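Local coordinates for protein aminotransferase, class I and II (Erwinia tasmaniensis, PDB 5Z0Q) that belongs to the class I and II aminotransferase family, binds pyridoxal-5'-phosphate and is found as an assembly of two chains, at residues Asp49-Ala54 with Ser283-Glu288; Gly328-Ser333 with Val363-Gly368; His347-Ser352 with Glu375-Arg380. All blocks are in the same frame, centred on the assembly; numbering follows the deposited sequence.

Interaction 1 of 3, residues Asp49-Ala54 with Ser283-Glu288; sequences DCIIDA and SAAWRE
Ala284 O accepts the helical hydrogen bond from Glu288 N and also lies 3.4 Å from Cys50 SG of the facing helix. The same sulfur, Cys50 SG, is 3.6 Å from Glu288 O, one turn further along. Two carbonyl oxygens of segment 283-288 therefore stand beside one thiol. With chi1 at 57°, SG lies between the backbone N and the carbonyl carbon, which turns it to the other helix.

Around the thiol the packing is by small groups. The CA atoms of the two segments come nearest at Ala284 and Ile51, 5.2 Å apart. The methyl Ala284 CB meets Cys50 O. One helix turn on, Ala54 CB lies 3.7 Å from Ala284 CB. Ile51 passes alongside. Its CG1 branch, beside the backbone N (chi1 -64°), runs on extended to CD1. The methyl Ile51 CD1 rests against Ala285 CB at 3.7 Å. Phe242, from a loop, touches both Ile51 and Ala285. At the exposed end Glu288 CB lies 4.3 Å from Cys50 CB.

The far sides of the helices lean on other parts. Ile52 packs on Gly62 of the second subunit. Trp286 lies on helix 71-83, and its NE1 is hydrogen-bonded to Asp209 OD2.

The axes of the two short segments come within 8.2 Å and run at 140°, closer to antiparallel than to perpendicular. The arrangement is close helix-helix packing through alanines, and it fastens the early helix 49-59 to helix 276-288 in this PLP-dependent aminotransferase fold.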
loop_
_atom_site.group_PDB
_atom_site.type_symbol
_atom_site.label_atom_id
_atom_site.label_comp_id
_atom_site.label_asym_id
_atom_site.label_seq_id
_atom_site.Cartn_x
_atom_site.Cartn_y
_atom_site.Cartn_z
ATOM N N ASP A 49 14.713 -15.314 -12.570
ATOM C CA ASP A 49 16.008 -14.654 -12.427
ATOM C C ASP A 49 15.942 -13.188 -12.829
ATOM O O ASP A 49 16.616 -12.349 -12.224
ATOM C CB ASP A 49 17.067 -15.385 -13.252
ATOM C CG ASP A 49 17.471 -16.714 -12.641
ATOM O OD1 ASP A 49 17.428 -16.840 -11.397
ATOM O OD2 ASP A 49 17.838 -17.631 -13.406
ATOM N N CYS A 50 15.131 -12.859 -13.838
ATOM C CA CYS A 50 15.011 -11.469 -14.260
ATOM C C CYS A 50 14.385 -10.602 -13.176
ATOM O O CYS A 50 14.742 -9.426 -13.045
ATOM C CB CYS A 50 14.191 -11.379 -15.545
ATOM S SG CYS A 50 12.545 -12.105 -15.422
ATOM N N ILE A 51 13.457 -11.157 -12.394
ATOM C CA ILE A 51 12.854 -10.399 -11.303
ATOM C C ILE A 51 13.874 -10.158 -10.197
ATOM O O ILE A 51 14.002 -9.043 -9.678
ATOM C CB ILE A 51 11.608 -11.125 -10.767
ATOM C CG1 ILE A 51 10.525 -11.203 -11.847
ATOM C CG2 ILE A 51 11.079 -10.429 -9.523
ATOM C CD1 ILE A 51 9.305 -11.993 -11.425
ATOM N N ILE A 52 14.621 -11.200 -9.826
ATOM C CA ILE A 52 15.589 -11.073 -8.741
ATOM C C ILE A 52 16.743 -10.167 -9.152
ATOM O O ILE A 52 17.182 -9.311 -8.374
ATOM C CB ILE A 52 16.078 -12.466 -8.303
ATOM C CG1 ILE A 52 14.916 -13.266 -7.712
ATOM C CG2 ILE A 52 17.215 -12.346 -7.300
ATOM C CD1 ILE A 52 15.304 -14.637 -7.227
ATOM N N ASP A 53 17.246 -10.328 -10.378
ATOM C CA ASP A 53 18.334 -9.474 -10.847
ATOM C C ASP A 53 17.900 -8.019 -10.956
ATOM O O ASP A 53 18.703 -7.113 -10.700
ATOM C CB ASP A 53 18.859 -9.975 -12.193
ATOM C CG ASP A 53 19.497 -11.351 -12.094
ATOM O OD1 ASP A 53 19.481 -11.940 -10.991
ATOM O OD2 ASP A 53 20.015 -11.842 -13.120
ATOM N N ALA A 54 16.644 -7.771 -11.329
ATOM C CA ALA A 54 16.158 -6.397 -11.389
ATOM C C ALA A 54 16.035 -5.797 -9.995
ATOM O O ALA A 54 16.356 -4.621 -9.789
ATOM C CB ALA A 54 14.816 -6.339 -12.116
ATOM N N SER A 283 7.714 -4.921 -13.527
ATOM C CA SER A 283 8.208 -4.651 -14.873
ATOM C C SER A 283 9.010 -5.830 -15.407
ATOM O O SER A 283 8.743 -6.328 -16.506
ATOM C CB SER A 283 9.052 -3.376 -14.881
ATOM O OG SER A 283 8.243 -2.223 -14.726
ATOM N N ALA A 284 9.992 -6.298 -14.632
ATOM C CA ALA A 284 10.815 -7.421 -15.074
ATOM C C ALA A 284 9.991 -8.690 -15.247
ATOM O O ALA A 284 10.338 -9.545 -16.070
ATOM C CB ALA A 284 11.955 -7.659 -14.084
ATOM N N ALA A 285 8.905 -8.832 -14.484
ATOM C CA ALA A 285 8.054 -10.009 -14.620
ATOM C C ALA A 285 7.412 -10.063 -16.000
ATOM O O ALA A 285 7.477 -11.087 -16.690
ATOM C CB ALA A 285 6.985 -10.011 -13.527
ATOM N N TRP A 286 6.795 -8.962 -16.425
ATOM C CA TRP A 286 6.110 -8.921 -17.709
ATOM C C TRP A 286 7.027 -8.579 -18.875
ATOM O O TRP A 286 6.637 -8.795 -20.028
ATOM C CB TRP A 286 4.956 -7.913 -17.658
ATOM C CG TRP A 286 3.691 -8.484 -17.098
ATOM C CD1 TRP A 286 3.403 -9.804 -16.907
ATOM C CD2 TRP A 286 2.541 -7.753 -16.654
ATOM N NE1 TRP A 286 2.144 -9.942 -16.372
ATOM C CE2 TRP A 286 1.594 -8.697 -16.207
ATOM C CE3 TRP A 286 2.220 -6.394 -16.590
ATOM C CZ2 TRP A 286 0.348 -8.325 -15.704
ATOM C CZ3 TRP A 286 0.982 -6.027 -16.091
ATOM C CH2 TRP A 286 0.062 -6.989 -15.655
ATOM N N ARG A 287 8.227 -8.058 -18.615
ATOM C CA ARG A 287 9.124 -7.697 -19.707
ATOM C C ARG A 287 9.966 -8.875 -20.183
ATOM O O ARG A 287 10.109 -9.081 -21.394
ATOM C CB ARG A 287 10.044 -6.543 -19.292
ATOM C CG ARG A 287 10.631 -5.780 -20.471
ATOM C CD ARG A 287 11.840 -4.937 -20.084
ATOM N NE ARG A 287 11.530 -3.924 -19.078
ATOM C CZ ARG A 287 11.952 -3.970 -17.818
ATOM N NH1 ARG A 287 12.707 -4.980 -17.406
ATOM N NH2 ARG A 287 11.625 -3.003 -16.971
ATOM N N GLU A 288 10.527 -9.658 -19.257
ATOM C CA GLU A 288 11.429 -10.737 -19.641
ATOM C C GLU A 288 11.196 -12.028 -18.864
ATOM O O GLU A 288 12.042 -12.928 -18.926
ATOM C CB GLU A 288 12.888 -10.290 -19.473
ATOM C CG GLU A 288 13.312 -9.196 -20.442
ATOM C CD GLU A 288 14.588 -8.500 -20.018
ATOM O OE1 GLU A 288 15.099 -7.667 -20.798
ATOM O OE2 GLU A 288 15.076 -8.781 -18.902
#

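Interaction 2 of 3, residues Gly328-Ser333 with Val363-Gly368; sequences GWIDAS and VRFNFG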
loop_
_atom_site.group_PDB
_atom_site.type_symbol
_atom_site.label_atom_id
_atom_site.label_comp_id
_atom_site.label_asym_id
_atom_site.label_seq_id
_atom_site.Cartn_x
_atom_site.Cartn_y
_atom_site.Cartn_z
ATOM N N GLY A 328 -8.406 -25.753 -8.221
ATOM C CA GLY A 328 -8.117 -26.539 -7.034
ATOM C C GLY A 328 -9.381 -26.733 -6.210
ATOM O O GLY A 328 -9.326 -26.827 -4.987
ATOM N N TRP A 329 -10.522 -26.808 -6.897
ATOM C CA TRP A 329 -11.844 -26.759 -6.275
ATOM C C TRP A 329 -12.400 -28.176 -6.165
ATOM O O TRP A 329 -12.828 -28.762 -7.166
ATOM C CB TRP A 329 -12.763 -25.858 -7.098
ATOM C CG TRP A 329 -14.005 -25.366 -6.411
ATOM C CD1 TRP A 329 -15.280 -25.438 -6.889
ATOM C CD2 TRP A 329 -14.090 -24.707 -5.140
ATOM N NE1 TRP A 329 -16.156 -24.872 -5.994
ATOM C CE2 TRP A 329 -15.451 -24.417 -4.911
ATOM C CE3 TRP A 329 -13.151 -24.342 -4.169
ATOM C CZ2 TRP A 329 -15.894 -23.776 -3.757
ATOM C CZ3 TRP A 329 -13.595 -23.706 -3.022
ATOM C CH2 TRP A 329 -14.953 -23.430 -2.826
ATOM N N ILE A 330 -12.409 -28.720 -4.949
ATOM C CA ILE A 330 -12.761 -30.114 -4.697
ATOM C C ILE A 330 -14.068 -30.167 -3.917
ATOM O O ILE A 330 -14.185 -29.554 -2.848
ATOM C CB ILE A 330 -11.648 -30.844 -3.927
ATOM C CG1 ILE A 330 -10.318 -30.740 -4.676
ATOM C CG2 ILE A 330 -12.025 -32.300 -3.692
ATOM C CD1 ILE A 330 -9.151 -31.332 -3.919
ATOM N N ASP A 331 -15.040 -30.913 -4.442
ATOM C CA ASP A 331 -16.311 -31.125 -3.755
ATOM C C ASP A 331 -16.138 -32.245 -2.736
ATOM O O ASP A 331 -15.930 -33.404 -3.105
ATOM C CB ASP A 331 -17.414 -31.460 -4.756
ATOM C CG ASP A 331 -18.793 -31.542 -4.110
ATOM O OD1 ASP A 331 -18.897 -31.347 -2.879
ATOM O OD2 ASP A 331 -19.778 -31.797 -4.838
ATOM N N ALA A 332 -16.231 -31.900 -1.451
ATOM C CA ALA A 332 -16.112 -32.866 -0.368
ATOM C C ALA A 332 -17.450 -33.139 0.310
ATOM O O ALA A 332 -17.479 -33.611 1.451
ATOM C CB ALA A 332 -15.082 -32.391 0.656
ATOM N N SER A 333 -18.562 -32.847 -0.370
ATOM C CA SER A 333 -19.876 -33.096 0.210
ATOM C C SER A 333 -20.158 -34.582 0.386
ATOM O O SER A 333 -20.968 -34.948 1.243
ATOM C CB SER A 333 -20.965 -32.461 -0.654
ATOM O OG SER A 333 -20.962 -33.007 -1.962
ATOM N N VAL A 363 -13.335 -27.676 -0.597
ATOM C CA VAL A 363 -12.018 -27.277 -0.117
ATOM C C VAL A 363 -11.178 -26.882 -1.323
ATOM O O VAL A 363 -11.235 -27.535 -2.372
ATOM C CB VAL A 363 -11.327 -28.400 0.689
ATOM C CG1 VAL A 363 -12.000 -28.579 2.042
ATOM C CG2 VAL A 363 -11.338 -29.709 -0.092
ATOM N N ARG A 364 -10.407 -25.806 -1.182
ATOM C CA ARG A 364 -9.558 -25.335 -2.266
ATOM C C ARG A 364 -8.169 -25.945 -2.132
ATOM O O ARG A 364 -7.535 -25.840 -1.078
ATOM C CB ARG A 364 -9.476 -23.807 -2.280
ATOM C CG ARG A 364 -9.018 -23.242 -3.620
ATOM C CD ARG A 364 -8.995 -21.722 -3.627
ATOM N NE ARG A 364 -7.954 -21.184 -2.756
ATOM C CZ ARG A 364 -7.600 -19.905 -2.721
ATOM N NH1 ARG A 364 -8.201 -19.026 -3.512
ATOM N NH2 ARG A 364 -6.640 -19.502 -1.897
ATOM N N PHE A 365 -7.705 -26.585 -3.203
ATOM C CA PHE A 365 -6.432 -27.295 -3.220
ATOM C C PHE A 365 -5.402 -26.456 -3.967
ATOM O O PHE A 365 -5.602 -26.119 -5.140
ATOM C CB PHE A 365 -6.593 -28.665 -3.880
ATOM C CG PHE A 365 -5.476 -29.628 -3.580
ATOM C CD1 PHE A 365 -4.203 -29.420 -4.083
ATOM C CD2 PHE A 365 -5.708 -30.756 -2.812
ATOM C CE1 PHE A 365 -3.181 -30.307 -3.811
ATOM C CE2 PHE A 365 -4.689 -31.647 -2.541
ATOM C CZ PHE A 365 -3.425 -31.421 -3.041
ATOM N N ASN A 366 -4.301 -26.131 -3.297
ATOM C CA ASN A 366 -3.206 -25.377 -3.901
ATOM C C ASN A 366 -2.135 -26.374 -4.332
ATOM O O ASN A 366 -1.342 -26.842 -3.511
ATOM C CB ASN A 366 -2.654 -24.344 -2.924
ATOM C CG ASN A 366 -1.679 -23.376 -3.577
ATOM O OD1 ASN A 366 -1.074 -23.677 -4.607
ATOM N ND2 ASN A 366 -1.521 -22.204 -2.973
ATOM N N PHE A 367 -2.111 -26.703 -5.623
ATOM C CA PHE A 367 -1.071 -27.556 -6.177
ATOM C C PHE A 367 0.041 -26.751 -6.843
ATOM O O PHE A 367 0.762 -27.283 -7.695
ATOM C CB PHE A 367 -1.668 -28.574 -7.155
ATOM C CG PHE A 367 -2.430 -27.965 -8.300
ATOM C CD1 PHE A 367 -1.789 -27.643 -9.486
ATOM C CD2 PHE A 367 -3.794 -27.747 -8.203
ATOM C CE1 PHE A 367 -2.491 -27.096 -10.545
ATOM C CE2 PHE A 367 -4.503 -27.205 -9.261
ATOM C CZ PHE A 367 -3.851 -26.878 -10.432
ATOM N N GLY A 368 0.193 -25.482 -6.469
ATOM C CA GLY A 368 1.321 -24.686 -6.911
ATOM C C GLY A 368 2.531 -24.921 -6.032
ATOM O O GLY A 368 2.851 -24.106 -5.161
#
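An antiparallel strand pair within the five-stranded sheet of this aminotransferase fold joins strand 329-331 to strand 362-364. Ile330 and Val363 form the hydrogen-bonded pair. Ile330 N donates to Val363 O at 3.1 Å, and Val363 N returns a bond of the same length to Ile330 O. Trp329 and Arg364 make the next, non-hydrogen-bonded pair. Beyond it Phe365 N is hydrogen-bonded to Gly328 O, though the modelled length is too short to be trusted. Gly328 follows a cis peptide bond.

The two faces of the pair differ. On the Trp329 side, Arg364 CB comes to the edge of the indole, 4.2 Å from Trp329 CE3. The indole and guanidinium planes stand 76° apart. The guanidinium turns to other partners: NH2 is hydrogen-bonded to Trp39 O, and NH1 has a weak bond to Asn176 OD1. The nearest atoms of this side chain and the bound PLP are about 5 Å apart.

The Ile330 side is apolar. Ile330 CB packs on Val363 CG2 at 4.0 Å. Helices 290-313 and 371-385 supply further cover for Phe365. Its CG is anti to the backbone N (chi1 -162°), a torsion that places the ring beside the isoleucine, with Phe365 CD2 3.7 Å from Ile330 CD1.

Interaction 3 of 3, residues His347-Ser352 with Glu375-Arg380; sequences HGLGFS and EEALQR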
loop_
_atom_site.group_PDB
_atom_site.type_symbol
_atom_site.label_atom_id
_atom_site.label_comp_id
_atom_site.label_asym_id
_atom_site.label_seq_id
_atom_site.Cartn_x
_atom_site.Cartn_y
_atom_site.Cartn_z
ATOM N N HIS A 347 -5.966 -34.783 9.344
ATOM C CA HIS A 347 -5.220 -35.780 8.586
ATOM C C HIS A 347 -4.025 -35.151 7.877
ATOM O O HIS A 347 -3.620 -35.603 6.805
ATOM C CB HIS A 347 -6.128 -36.493 7.586
ATOM C CG HIS A 347 -7.195 -37.326 8.227
ATOM N ND1 HIS A 347 -7.030 -38.668 8.499
ATOM C CD2 HIS A 347 -8.441 -37.007 8.651
ATOM C CE1 HIS A 347 -8.127 -39.140 9.062
ATOM N NE2 HIS A 347 -8.999 -38.153 9.166
ATOM N N GLY A 348 -3.464 -34.096 8.465
ATOM C CA GLY A 348 -2.249 -33.490 7.952
ATOM C C GLY A 348 -2.383 -32.795 6.616
ATOM O O GLY A 348 -1.435 -32.807 5.825
ATOM N N LEU A 349 -3.533 -32.184 6.341
ATOM C CA LEU A 349 -3.775 -31.503 5.075
ATOM C C LEU A 349 -4.417 -30.156 5.359
ATOM O O LEU A 349 -5.528 -30.098 5.894
ATOM C CB LEU A 349 -4.666 -32.347 4.161
ATOM C CG LEU A 349 -4.046 -33.665 3.694
ATOM C CD1 LEU A 349 -5.117 -34.634 3.221
ATOM C CD2 LEU A 349 -3.025 -33.413 2.592
ATOM N N GLY A 350 -3.722 -29.079 5.001
ATOM C CA GLY A 350 -4.220 -27.739 5.246
ATOM C C GLY A 350 -4.762 -27.060 4.005
ATOM O O GLY A 350 -4.021 -26.389 3.280
ATOM N N PHE A 351 -6.056 -27.228 3.753
ATOM C CA PHE A 351 -6.714 -26.652 2.592
ATOM C C PHE A 351 -7.370 -25.325 2.953
ATOM O O PHE A 351 -7.548 -24.983 4.124
ATOM C CB PHE A 351 -7.763 -27.619 2.032
ATOM C CG PHE A 351 -7.193 -28.912 1.531
ATOM C CD1 PHE A 351 -5.915 -28.962 0.996
ATOM C CD2 PHE A 351 -7.937 -30.079 1.593
ATOM C CE1 PHE A 351 -5.390 -30.155 0.533
ATOM C CE2 PHE A 351 -7.419 -31.275 1.132
ATOM C CZ PHE A 351 -6.143 -31.314 0.601
ATOM N N SER A 352 -7.732 -24.572 1.917
ATOM C CA SER A 352 -8.558 -23.384 2.089
ATOM C C SER A 352 -10.009 -23.816 2.257
ATOM O O SER A 352 -10.567 -24.486 1.382
ATOM C CB SER A 352 -8.410 -22.440 0.899
ATOM O OG SER A 352 -7.246 -21.642 1.018
ATOM N N GLU A 375 2.827 -35.148 -4.302
ATOM C CA GLU A 375 2.663 -36.585 -4.097
ATOM C C GLU A 375 2.428 -36.909 -2.627
ATOM O O GLU A 375 1.602 -37.769 -2.297
ATOM C CB GLU A 375 3.888 -37.333 -4.625
ATOM C CG GLU A 375 4.091 -37.215 -6.126
ATOM C CD GLU A 375 5.426 -37.772 -6.578
ATOM O OE1 GLU A 375 6.277 -38.057 -5.709
ATOM O OE2 GLU A 375 5.627 -37.924 -7.802
ATOM N N GLU A 376 3.143 -36.227 -1.728
ATOM C CA GLU A 376 2.911 -36.428 -0.302
ATOM C C GLU A 376 1.519 -35.966 0.108
ATOM O O GLU A 376 0.907 -36.562 1.002
ATOM C CB GLU A 376 3.976 -35.694 0.514
ATOM C CG GLU A 376 5.392 -36.187 0.272
ATOM C CD GLU A 376 6.424 -35.416 1.074
ATOM O OE1 GLU A 376 6.035 -34.480 1.804
ATOM O OE2 GLU A 376 7.624 -35.749 0.973
ATOM N N ALA A 377 1.004 -34.912 -0.529
ATOM C CA ALA A 377 -0.350 -34.459 -0.232
ATOM C C ALA A 377 -1.387 -35.457 -0.730
ATOM O O ALA A 377 -2.370 -35.739 -0.034
ATOM C CB ALA A 377 -0.588 -33.082 -0.851
ATOM N N LEU A 378 -1.185 -36.001 -1.932
ATOM C CA LEU A 378 -2.131 -36.970 -2.475
ATOM C C LEU A 378 -2.163 -38.251 -1.651
ATOM O O LEU A 378 -3.223 -38.871 -1.514
ATOM C CB LEU A 378 -1.786 -37.282 -3.929
ATOM C CG LEU A 378 -1.985 -36.127 -4.909
ATOM C CD1 LEU A 378 -1.615 -36.542 -6.323
ATOM C CD2 LEU A 378 -3.421 -35.641 -4.848
ATOM N N GLN A 379 -1.021 -38.664 -1.095
ATOM C CA GLN A 379 -1.004 -39.874 -0.283
ATOM C C GLN A 379 -1.689 -39.658 1.059
ATOM O O GLN A 379 -2.328 -40.579 1.581
ATOM C CB GLN A 379 0.433 -40.358 -0.086
ATOM C CG GLN A 379 0.544 -41.694 0.636
ATOM C CD GLN A 379 -0.245 -42.802 -0.045
ATOM O OE1 GLN A 379 -0.450 -42.782 -1.258
ATOM N NE2 GLN A 379 -0.692 -43.776 0.740
ATOM N N ARG A 380 -1.575 -38.457 1.631
ATOM C CA ARG A 380 -2.321 -38.157 2.849
ATOM C C ARG A 380 -3.822 -38.141 2.593
ATOM O O ARG A 380 -4.606 -38.463 3.493
ATOM C CB ARG A 380 -1.868 -36.820 3.437
ATOM C CG ARG A 380 -0.447 -36.827 3.971
ATOM C CD ARG A 380 -0.160 -35.583 4.795
ATOM N NE ARG A 380 1.157 -35.633 5.422
ATOM C CZ ARG A 380 1.587 -34.763 6.329
ATOM N NH1 ARG A 380 0.802 -33.770 6.721
ATOM N NH2 ARG A 380 2.801 -34.886 6.847
#
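Arg380 reaches out from its helix to bond a glycine carbonyl in a turn: NH1 donates to Gly348 O at 2.6 Å. The approach is bent at the acceptor, with a C=O...N angle of 116°. NH1 lies in the carbonyl plane and meets a lone pair of the oxygen. The oxygen in turn sits at the edge of the guanidinium, near its plane. The arginine chain is extended from CG to NE, which carries the group over to the turn. The other terminal nitrogen, NH2, forms a salt bridge with Asp34 OD1. Two partners thus fix how the guanidinium is turned, and the carboxylate would be expected to offset its charge.

Gly348 is the C-prime residue of a Schellman motif that ends helix 340-345. Its phi is positive (68°), and Leu349 N bonds back to Phe344 O. The chain then enters strand 349-353 of the five-stranded sheet, against which helix 371-385 packs.

Leu349 is the apolar half of the contact. The leucine and arginine side chains lie alongside, pointing opposite ways. Leu349 CD2 lies 3.7 Å from Arg380 CB and also touches Ala377 O. Ala377 CB is looser against Leu349 CD2, at 4.2 Å. The other branch, Leu349 CD1, rests on the backbone at Arg380 C, 3.8 Å away. Ala377 and Arg380 both touch Leu36 of the neighbouring strand 36-38. On the strand side, Leu349 CB lies over one face of the Phe351 ring, toward its rim.

In the fold
Interactions 2 and 3 share the five-stranded sheet. Their strands 362-364 and 349-353 are neighbours in it, joined by a probable hydrogen bond from Arg364 N to Ser352 O, 2.9 Å. Phe365 and Phe351 also touch there. The segments of the two contacts alternate along the chain. Interaction 1 stands apart, its centre about 31 Å from that of interaction 2 and 33 Å from that of interaction 3. All touching residues of interaction 2 are buried, and it rests on backbone bonds. Interaction 3, also buried, ties a helix to the sheet with one arginine bond and a leucine. Interaction 1, partly buried, joins helices by small side chains.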